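Local coordinates for acetohydroxyacid synthase small subunit Related (Bacteroides thetaiotaomicron, PDB 2F06), which is of unknown function but, as a tandem ACT-domain protein that binds histidine in the crystal, probably senses amino acids in a regulatory role, at residues A[18-21]-A[22-26]; A[52-55]-A[56-59]; A[135-138]-A[139-142]. All coordinates share one frame; numbering follows the deposited sequence.

Contact 1: A[18-21]-A[22-26]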
ATOM      1  N   GLY A  18       2.557  12.560  15.429  1.00 41.10           N
ATOM      2  CA  GLY A  18       1.547  11.667  15.898  1.00 38.12           C
ATOM      3  C   GLY A  18       1.890  10.375  16.596  1.00 35.07           C
ATOM      4  O   GLY A  18       2.657  10.301  17.572  1.00 35.02           O
ATOM      5  N   ARG A  19       1.240   9.374  16.051  1.00 31.28           N
ATOM      6  CA  ARG A  19       1.032   8.093  16.647  1.00 28.99           C
ATOM      7  C   ARG A  19       2.242   7.233  16.568  1.00 26.87           C
ATOM      8  O   ARG A  19       2.404   6.372  17.414  1.00 24.15           O
ATOM      9  CB  ARG A  19      -0.184   7.407  15.976  1.00 28.44           C
ATOM     10  CG  ARG A  19      -1.509   8.169  16.294  1.00 30.61           C
ATOM     11  CD  ARG A  19      -2.163   7.675  17.566  1.00 29.67           C
ATOM     12  NE  ARG A  19      -2.686   8.813  18.327  1.00 42.46           N
ATOM     13  CZ  ARG A  19      -3.976   9.096  18.520  1.00 42.61           C
ATOM     14  NH1 ARG A  19      -4.940   8.319  18.043  1.00 46.54           N
ATOM     15  NH2 ARG A  19      -4.305  10.160  19.199  1.00 43.57           N
ATOM     16  N   LEU A  20       3.094   7.452  15.563  1.00 24.26           N
ATOM     17  CA  LEU A  20       4.308   6.631  15.470  1.00 24.09           C
ATOM     18  C   LEU A  20       5.246   6.900  16.696  1.00 23.57           C
ATOM     19  O   LEU A  20       5.876   5.968  17.249  1.00 22.19           O
ATOM     20  CB  LEU A  20       5.026   6.841  14.128  1.00 23.97           C
ATOM     21  CG  LEU A  20       6.436   6.239  14.088  1.00 25.25           C
ATOM     22  CD1 LEU A  20       6.527   4.637  14.082  1.00 17.77           C
ATOM     23  CD2 LEU A  20       7.175   6.941  12.925  1.00 22.14           C
ATOM     24  N   THR A  21       5.315   8.159  17.102  1.00 21.35           N
ATOM     25  CA  THR A  21       6.132   8.502  18.253  1.00 22.90           C
ATOM     26  C   THR A  21       5.597   7.856  19.541  1.00 23.06           C
ATOM     27  O   THR A  21       6.353   7.175  20.262  1.00 24.36           O
ATOM     28  CB  THR A  21       6.259  10.016  18.410  1.00 22.69           C
ATOM     29  OG1 THR A  21       6.787  10.511  17.193  1.00 20.39           O
ATOM     30  CG2 THR A  21       7.198  10.378  19.548  1.00 22.03           C
ATOM     31  N   GLU A  22       4.306   8.010  19.782  1.00 22.50           N
ATOM     32  CA  GLU A  22       3.655   7.285  20.872  1.00 23.42           C
ATOM     33  C   GLU A  22       3.886   5.786  20.845  1.00 22.37           C
ATOM     34  O   GLU A  22       4.075   5.237  21.897  1.00 21.31           O
ATOM     35  CB  GLU A  22       2.166   7.528  20.908  1.00 24.05           C
ATOM     36  CG  GLU A  22       1.761   8.902  20.531  1.00 28.15           C
ATOM     37  CD  GLU A  22       0.258   9.034  20.443  1.00 35.67           C
ATOM     38  OE1 GLU A  22      -0.432   7.990  20.675  1.00 37.15           O
ATOM     39  OE2 GLU A  22      -0.212  10.175  20.148  1.00 35.76           O
ATOM     40  N   VAL A  23       3.870   5.118  19.675  1.00 20.28           N
ATOM     41  CA  VAL A  23       4.099   3.663  19.621  1.00 19.29           C
ATOM     42  C   VAL A  23       5.509   3.357  20.058  1.00 18.90           C
ATOM     43  O   VAL A  23       5.800   2.365  20.771  1.00 18.92           O
ATOM     44  CB  VAL A  23       3.963   3.048  18.142  1.00 21.47           C
ATOM     45  CG1 VAL A  23       4.653   1.662  18.049  1.00 20.83           C
ATOM     46  CG2 VAL A  23       2.573   2.946  17.744  1.00 21.43           C
ATOM     47  N   THR A  24       6.437   4.153  19.592  1.00 17.40           N
ATOM     48  CA  THR A  24       7.835   3.869  19.978  1.00 18.41           C
ATOM     49  C   THR A  24       8.059   4.193  21.453  1.00 18.04           C
ATOM     50  O   THR A  24       8.916   3.561  22.098  1.00 18.74           O
ATOM     51  CB  THR A  24       8.877   4.622  19.116  1.00 17.53           C
ATOM     52  OG1 THR A  24       8.579   6.023  19.116  1.00 17.80           O
ATOM     53  CG2 THR A  24       8.886   4.005  17.635  1.00 18.30           C
ATOM     54  N   GLU A  25       7.306   5.155  21.949  1.00 17.26           N
ATOM     55  CA  GLU A  25       7.257   5.447  23.406  1.00 20.33           C
ATOM     56  C   GLU A  25       6.664   4.327  24.300  1.00 20.03           C
ATOM     57  O   GLU A  25       7.241   4.002  25.327  1.00 22.01           O
ATOM     58  CB  GLU A  25       6.568   6.786  23.651  1.00 18.33           C
ATOM     59  CG  GLU A  25       7.453   7.978  23.155  1.00 21.56           C
ATOM     60  CD  GLU A  25       6.872   9.375  23.394  1.00 24.40           C
ATOM     61  OE1 GLU A  25       5.647   9.523  23.710  1.00 29.74           O
ATOM     62  OE2 GLU A  25       7.674  10.358  23.297  1.00 28.79           O
ATOM     63  N   VAL A  26       5.491   3.805  23.980  1.00 21.87           N
ATOM     64  CA  VAL A  26       5.007   2.509  24.541  1.00 24.04           C
ATOM     65  C   VAL A  26       6.058   1.400  24.613  1.00 24.05           C
ATOM     66  O   VAL A  26       6.264   0.810  25.672  1.00 26.31           O
ATOM     67  CB  VAL A  26       3.755   1.926  23.813  1.00 23.72           C
ATOM     68  CG1 VAL A  26       3.293   0.633  24.522  1.00 24.11           C
ATOM     69  CG2 VAL A  26       2.620   2.938  23.864  1.00 24.70           C
TER
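Thr21 O takes two donors from the next turn of the helix, Thr24 OG1 and Glu25 N, each at 2.8 Å. The two approach differently: the amide comes nearly along the C=O axis, whereas the hydroxyl arrives from the flank, with a C=O...OG1 angle of 119°. Thr24 can reach back because its OG1 sits between backbone N and carbonyl carbon (chi1 53°), directed at the preceding turn. Its CG2 faces Leu20 CD1 at 4.3 Å, a loose apolar touch. Glu25 runs beside Thr21, pointing the same way, and its CG packs against Thr21 O. These bonds span the first two turns of helix 19-29, which begins after the N-cap residue Gly18 in an ACT domain pair. Regular i to i+4 bonds, Val23 N to Arg19 O and Thr24 N to Leu20 O, fix the backbone. Toward the N-terminal end, the Glu22 chain is extended beyond CG; CG lies 3.4 Å from Gly18 O, and the carboxylate meets Arg19 NE in a long salt bridge (NE to OE1 3.4 Å). The guanidinium and carboxylate planes are 46° apart, and the accompanying NE to OE2 hydrogen bond is weak. Arg19 has a stronger partner in Glu14, through NH1. Farther out, Leu20 and Val23 lie on Leu48 of strand 46-52, while in the second subunit Leu90 packs on Leu20 and Thr21, and Ala87 on Thr24, near a bound histidine.

Contact 2: A[52-55]-A[56-59]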
ATOM      1  N   VAL A  52      10.522  -7.027  17.232  1.00 21.24           N
ATOM      2  CA  VAL A  52      10.913  -6.519  18.545  1.00 22.26           C
ATOM      3  C   VAL A  52      11.573  -7.628  19.429  1.00 23.17           C
ATOM      4  O   VAL A  52      11.527  -8.815  19.058  1.00 21.53           O
ATOM      5  CB  VAL A  52       9.706  -5.885  19.290  1.00 22.93           C
ATOM      6  CG1 VAL A  52       9.096  -4.721  18.418  1.00 23.57           C
ATOM      7  CG2 VAL A  52       8.631  -6.952  19.648  1.00 21.78           C
ATOM      8  N   SER A  53      12.129  -7.235  20.584  1.00 22.51           N
ATOM      9  CA  SER A  53      12.850  -8.185  21.482  1.00 23.50           C
ATOM     10  C   SER A  53      11.950  -9.164  22.268  1.00 23.76           C
ATOM     11  O   SER A  53      12.393 -10.262  22.650  1.00 24.09           O
ATOM     12  CB  SER A  53      13.766  -7.438  22.446  1.00 23.68           C
ATOM     13  OG  SER A  53      13.022  -6.496  23.186  1.00 24.00           O
ATOM     14  N   ASP A  54      10.700  -8.758  22.498  1.00 23.37           N
ATOM     15  CA  ASP A  54       9.706  -9.567  23.190  1.00 23.53           C
ATOM     16  C   ASP A  54       8.319  -9.315  22.555  1.00 23.19           C
ATOM     17  O   ASP A  54       7.581  -8.423  23.001  1.00 23.21           O
ATOM     18  CB  ASP A  54       9.756  -9.267  24.718  1.00 22.43           C
ATOM     19  CG  ASP A  54       8.821 -10.138  25.539  1.00 23.54           C
ATOM     20  OD1 ASP A  54       7.890 -10.757  24.979  1.00 23.80           O
ATOM     21  OD2 ASP A  54       9.002 -10.161  26.798  1.00 28.07           O
ATOM     22  N   PRO A  55       7.976 -10.063  21.479  1.00 22.73           N
ATOM     23  CA  PRO A  55       6.707  -9.737  20.784  1.00 22.87           C
ATOM     24  C   PRO A  55       5.410  -9.868  21.615  1.00 22.70           C
ATOM     25  O   PRO A  55       4.514  -9.048  21.451  1.00 21.68           O
ATOM     26  CB  PRO A  55       6.705 -10.641  19.531  1.00 22.88           C
ATOM     27  CG  PRO A  55       7.666 -11.690  19.775  1.00 22.35           C
ATOM     28  CD  PRO A  55       8.702 -11.151  20.815  1.00 23.30           C
ATOM     29  N   ASP A  56       5.347 -10.819  22.539  1.00 22.62           N
ATOM     30  CA  ASP A  56       4.147 -11.031  23.361  1.00 23.23           C
ATOM     31  C   ASP A  56       3.932  -9.889  24.374  1.00 22.08           C
ATOM     32  O   ASP A  56       2.804  -9.411  24.542  1.00 20.91           O
ATOM     33  CB  ASP A  56       4.172 -12.392  24.066  1.00 23.72           C
ATOM     34  CG  ASP A  56       4.187 -13.575  23.078  1.00 28.25           C
ATOM     35  OD1 ASP A  56       3.675 -13.489  21.911  1.00 29.00           O
ATOM     36  OD2 ASP A  56       4.726 -14.622  23.497  1.00 32.83           O
ATOM     37  N   LYS A  57       5.016  -9.471  25.021  1.00 20.94           N
ATOM     38  CA  LYS A  57       4.968  -8.337  25.959  1.00 21.44           C
ATOM     39  C   LYS A  57       4.611  -7.057  25.181  1.00 20.47           C
ATOM     40  O   LYS A  57       3.789  -6.261  25.646  1.00 20.50           O
ATOM     41  CB  LYS A  57       6.300  -8.165  26.676  1.00 20.01           C
ATOM     42  CG  LYS A  57       6.226  -7.180  27.776  1.00 24.96           C
ATOM     43  CD  LYS A  57       7.400  -7.300  28.714  1.00 26.33           C
ATOM     44  CE  LYS A  57       8.010  -5.955  28.852  1.00 29.06           C
ATOM     45  NZ  LYS A  57       8.618  -5.832  30.170  1.00 30.85           N
ATOM     46  N   ALA A  58       5.238  -6.870  24.013  1.00 18.71           N
ATOM     47  CA  ALA A  58       4.961  -5.733  23.143  1.00 18.19           C
ATOM     48  C   ALA A  58       3.529  -5.678  22.676  1.00 18.50           C
ATOM     49  O   ALA A  58       2.877  -4.608  22.799  1.00 18.66           O
ATOM     50  CB  ALA A  58       5.859  -5.719  21.954  1.00 15.19           C
ATOM     51  N   TYR A  59       3.036  -6.801  22.169  1.00 17.65           N
ATOM     52  CA  TYR A  59       1.622  -6.900  21.806  1.00 19.98           C
ATOM     53  C   TYR A  59       0.644  -6.511  22.932  1.00 20.28           C
ATOM     54  O   TYR A  59      -0.319  -5.774  22.718  1.00 19.53           O
ATOM     55  CB  TYR A  59       1.307  -8.308  21.306  1.00 21.35           C
ATOM     56  CG  TYR A  59      -0.137  -8.598  20.944  1.00 21.21           C
ATOM     57  CD1 TYR A  59      -0.589  -8.372  19.661  1.00 26.42           C
ATOM     58  CD2 TYR A  59      -1.008  -9.169  21.867  1.00 24.13           C
ATOM     59  CE1 TYR A  59      -1.850  -8.657  19.287  1.00 26.61           C
ATOM     60  CE2 TYR A  59      -2.305  -9.443  21.514  1.00 27.24           C
ATOM     61  CZ  TYR A  59      -2.705  -9.190  20.208  1.00 25.27           C
ATOM     62  OH  TYR A  59      -3.964  -9.479  19.784  1.00 25.24           O
TER
HETATM   63  O   HOH W   1       7.620 -12.800  23.311  1.00 26.27           O
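Asp54 is the N-cap of helix 55-64 and its carboxylate makes the capping bond: Lys57 N donates to Asp54 OD1 at 3.1 Å, with an N-H...O angle of 167°. The torsion that allows this puts CG anti to the backbone N (chi1 -176°), swinging the carboxylate over the first turn. The amide meets OD1 from above the carboxylate plane, 60° out of it. A water also donates to OD1 and accepts from Asp56 N, linking a second amide of the turn to the cap. The Lys57 side chain crosses that of Asp54 at about a right angle, its CB 3.4 Å from Asp54 OD2; their charged ends do not meet. With an alanine here in place of the aspartate, Lys57 N would probably lose its capping acceptor and the water its carboxylate partner. Backbone bonds from Ala58 N to Asp54 O and from Tyr59 N to Pro55 O continue the helix. Val52 CG2 touches Ala58 CB at 3.8 Å, both residues being buried. The turn joins strand 46-52 to the helix: Ala58 rests on Leu9 of strand 5-13, Asp56 OD1 forms a salt bridge with Lys7 of that strand, and Tyr59 lies against Val69 and Ile71 of strand 69-80.

Contact 3: A[135-138]-A[139-142]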
ATOM      1  N   LEU A 135      19.432 -19.678   8.190  1.00 25.42           N
ATOM      2  CA  LEU A 135      18.154 -19.188   8.669  1.00 27.03           C
ATOM      3  C   LEU A 135      18.482 -18.618  10.014  1.00 27.69           C
ATOM      4  O   LEU A 135      19.448 -19.076  10.677  1.00 29.62           O
ATOM      5  CB  LEU A 135      17.127 -20.317   8.793  1.00 27.19           C
ATOM      6  CG  LEU A 135      16.385 -20.682   7.499  1.00 26.81           C
ATOM      7  CD1 LEU A 135      16.021 -22.181   7.393  1.00 31.62           C
ATOM      8  CD2 LEU A 135      15.159 -19.809   7.442  1.00 27.35           C
ATOM      9  N   LEU A 136      17.682 -17.663  10.455  1.00 27.09           N
ATOM     10  CA  LEU A 136      17.791 -17.176  11.866  1.00 26.55           C
ATOM     11  C   LEU A 136      16.707 -17.828  12.746  1.00 25.63           C
ATOM     12  O   LEU A 136      15.536 -17.932  12.334  1.00 27.01           O
ATOM     13  CB  LEU A 136      17.694 -15.674  11.900  1.00 25.75           C
ATOM     14  CG  LEU A 136      18.734 -14.847  11.115  1.00 29.92           C
ATOM     15  CD1 LEU A 136      18.374 -13.350  11.216  1.00 35.93           C
ATOM     16  CD2 LEU A 136      20.168 -15.009  11.599  1.00 36.58           C
ATOM     17  N   ALA A 137      17.078 -18.330  13.916  1.00 22.66           N
ATOM     18  CA  ALA A 137      16.081 -18.751  14.907  1.00 21.17           C
ATOM     19  C   ALA A 137      15.229 -17.513  15.211  1.00 21.12           C
ATOM     20  O   ALA A 137      15.748 -16.383  15.113  1.00 22.41           O
ATOM     21  CB  ALA A 137      16.763 -19.206  16.153  1.00 18.91           C
ATOM     22  N   ALA A 138      13.945 -17.670  15.558  1.00 19.95           N
ATOM     23  CA  ALA A 138      13.131 -16.458  15.864  1.00 20.14           C
ATOM     24  C   ALA A 138      13.846 -15.664  16.950  1.00 21.60           C
ATOM     25  O   ALA A 138      13.918 -14.498  16.884  1.00 22.15           O
ATOM     26  CB  ALA A 138      11.753 -16.850  16.357  1.00 19.97           C
ATOM     27  N   SER A 139      14.373 -16.352  17.956  1.00 21.99           N
ATOM     28  CA  SER A 139      15.070 -15.723  19.077  1.00 23.17           C
ATOM     29  C   SER A 139      16.309 -14.934  18.650  1.00 23.15           C
ATOM     30  O   SER A 139      16.565 -13.894  19.233  1.00 24.13           O
ATOM     31  CB  SER A 139      15.360 -16.788  20.122  1.00 22.86           C
ATOM     32  OG  SER A 139      16.348 -17.650  19.638  1.00 25.28           O
ATOM     33  N   ASP A 140      17.023 -15.366  17.599  1.00 23.47           N
ATOM     34  CA  ASP A 140      18.152 -14.599  17.030  1.00 23.87           C
ATOM     35  C   ASP A 140      17.682 -13.268  16.450  1.00 24.27           C
ATOM     36  O   ASP A 140      18.295 -12.206  16.617  1.00 24.68           O
ATOM     37  CB  ASP A 140      18.861 -15.344  15.879  1.00 24.01           C
ATOM     38  CG  ASP A 140      19.698 -16.531  16.310  1.00 25.03           C
ATOM     39  OD1 ASP A 140      20.357 -16.507  17.378  1.00 22.41           O
ATOM     40  OD2 ASP A 140      19.673 -17.530  15.506  1.00 29.17           O
ATOM     41  N   LEU A 141      16.562 -13.329  15.753  1.00 24.54           N
ATOM     42  CA  LEU A 141      15.948 -12.179  15.182  1.00 24.27           C
ATOM     43  C   LEU A 141      15.505 -11.141  16.255  1.00 25.71           C
ATOM     44  O   LEU A 141      15.731  -9.925  16.088  1.00 24.21           O
ATOM     45  CB  LEU A 141      14.788 -12.634  14.293  1.00 24.02           C
ATOM     46  CG  LEU A 141      14.330 -11.851  13.103  1.00 23.29           C
ATOM     47  CD1 LEU A 141      15.420 -11.344  12.157  1.00 20.66           C
ATOM     48  CD2 LEU A 141      13.234 -12.649  12.324  1.00 25.32           C
ATOM     49  N   TYR A 142      14.864 -11.609  17.319  1.00 25.70           N
ATOM     50  CA  TYR A 142      14.465 -10.730  18.438  1.00 28.94           C
ATOM     51  C   TYR A 142      15.611 -10.032  19.251  1.00 30.04           C
ATOM     52  O   TYR A 142      15.369  -9.189  20.146  1.00 31.76           O
ATOM     53  CB  TYR A 142      13.687 -11.590  19.443  1.00 28.98           C
ATOM     54  CG  TYR A 142      12.440 -12.295  18.886  1.00 28.52           C
ATOM     55  CD1 TYR A 142      11.791 -11.877  17.689  1.00 28.11           C
ATOM     56  CD2 TYR A 142      11.916 -13.393  19.568  1.00 30.22           C
ATOM     57  CE1 TYR A 142      10.622 -12.540  17.238  1.00 22.46           C
ATOM     58  CE2 TYR A 142      10.785 -14.076  19.102  1.00 27.90           C
ATOM     59  CZ  TYR A 142      10.127 -13.625  17.977  1.00 24.29           C
ATOM     60  OH  TYR A 142       9.015 -14.352  17.608  1.00 28.56           O
TER
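Ala138 O lies over one face of the Tyr142 ring, offset toward the rim, and approaches CG to 3.3 Å. The same oxygen accepts Tyr142 N at 3.1 Å, so one carbonyl serves both amide and ring. Tyr142 has CG anti to its carbonyl carbon (chi1 -58°), which folds the ring back along the helix and brings CZ within 4.0 Å of Ala138 CB. Its hydroxyl is engaged outside the turn, by Lys7 N. A second closely packed point is apolar: Leu136 CD1 meets Leu141 CD1 at 3.7 Å, the two side chains crossing at about a right angle, and Leu141 N is bonded to Ala137 O. The opposite character appears at Ser139, which is exposed; its OG comes no nearer than 3.8 Å to the other segment, at Ala137 CB. Partly exposed Asp140 reaches back to the N-cap residue, where Ala137 N donates to OD2 at 3.1 Å. That bond is bent, 141° at the hydrogen, and uses the anti side of OD2 from 30° outside the carboxylate plane. Asp140 N is also weakly bonded to Ala137 O, while the N-cap side chain, a methyl, returns no bond. The turn carries the chain from strand 134-136, whose Leu136 is joined to Gly76 of strand 69-80 by backbone hydrogen bonding, into short helix 138-141, where Leu141 touches Ala6 of strand 5-13 and Val115 of strand 111-118.

How the contacts relate
All three contacts are helix starts within the ACT domain pair, arranged in series along the chain. Contacts 2 and 3 touch: Tyr142 CZ lies 3.6 Å from Pro55 CG, and Tyr142 O is 3.3 Å from Ser53 CB, so the C-terminal turn packs on the loop leading into helix 55-64. Lys7 bonds to both. Contact 1 stands apart, its nearest atoms about 6 Å from contact 2 and about 14 Å from contact 3. The histidine pocket includes Pro80 to Leu86, Ser105 and Ala112; a bound histidine is about 6 Å from the Thr24 side chain, and a bound histidine about 8 Å from that of Val52 and about 11 Å from that of Leu141.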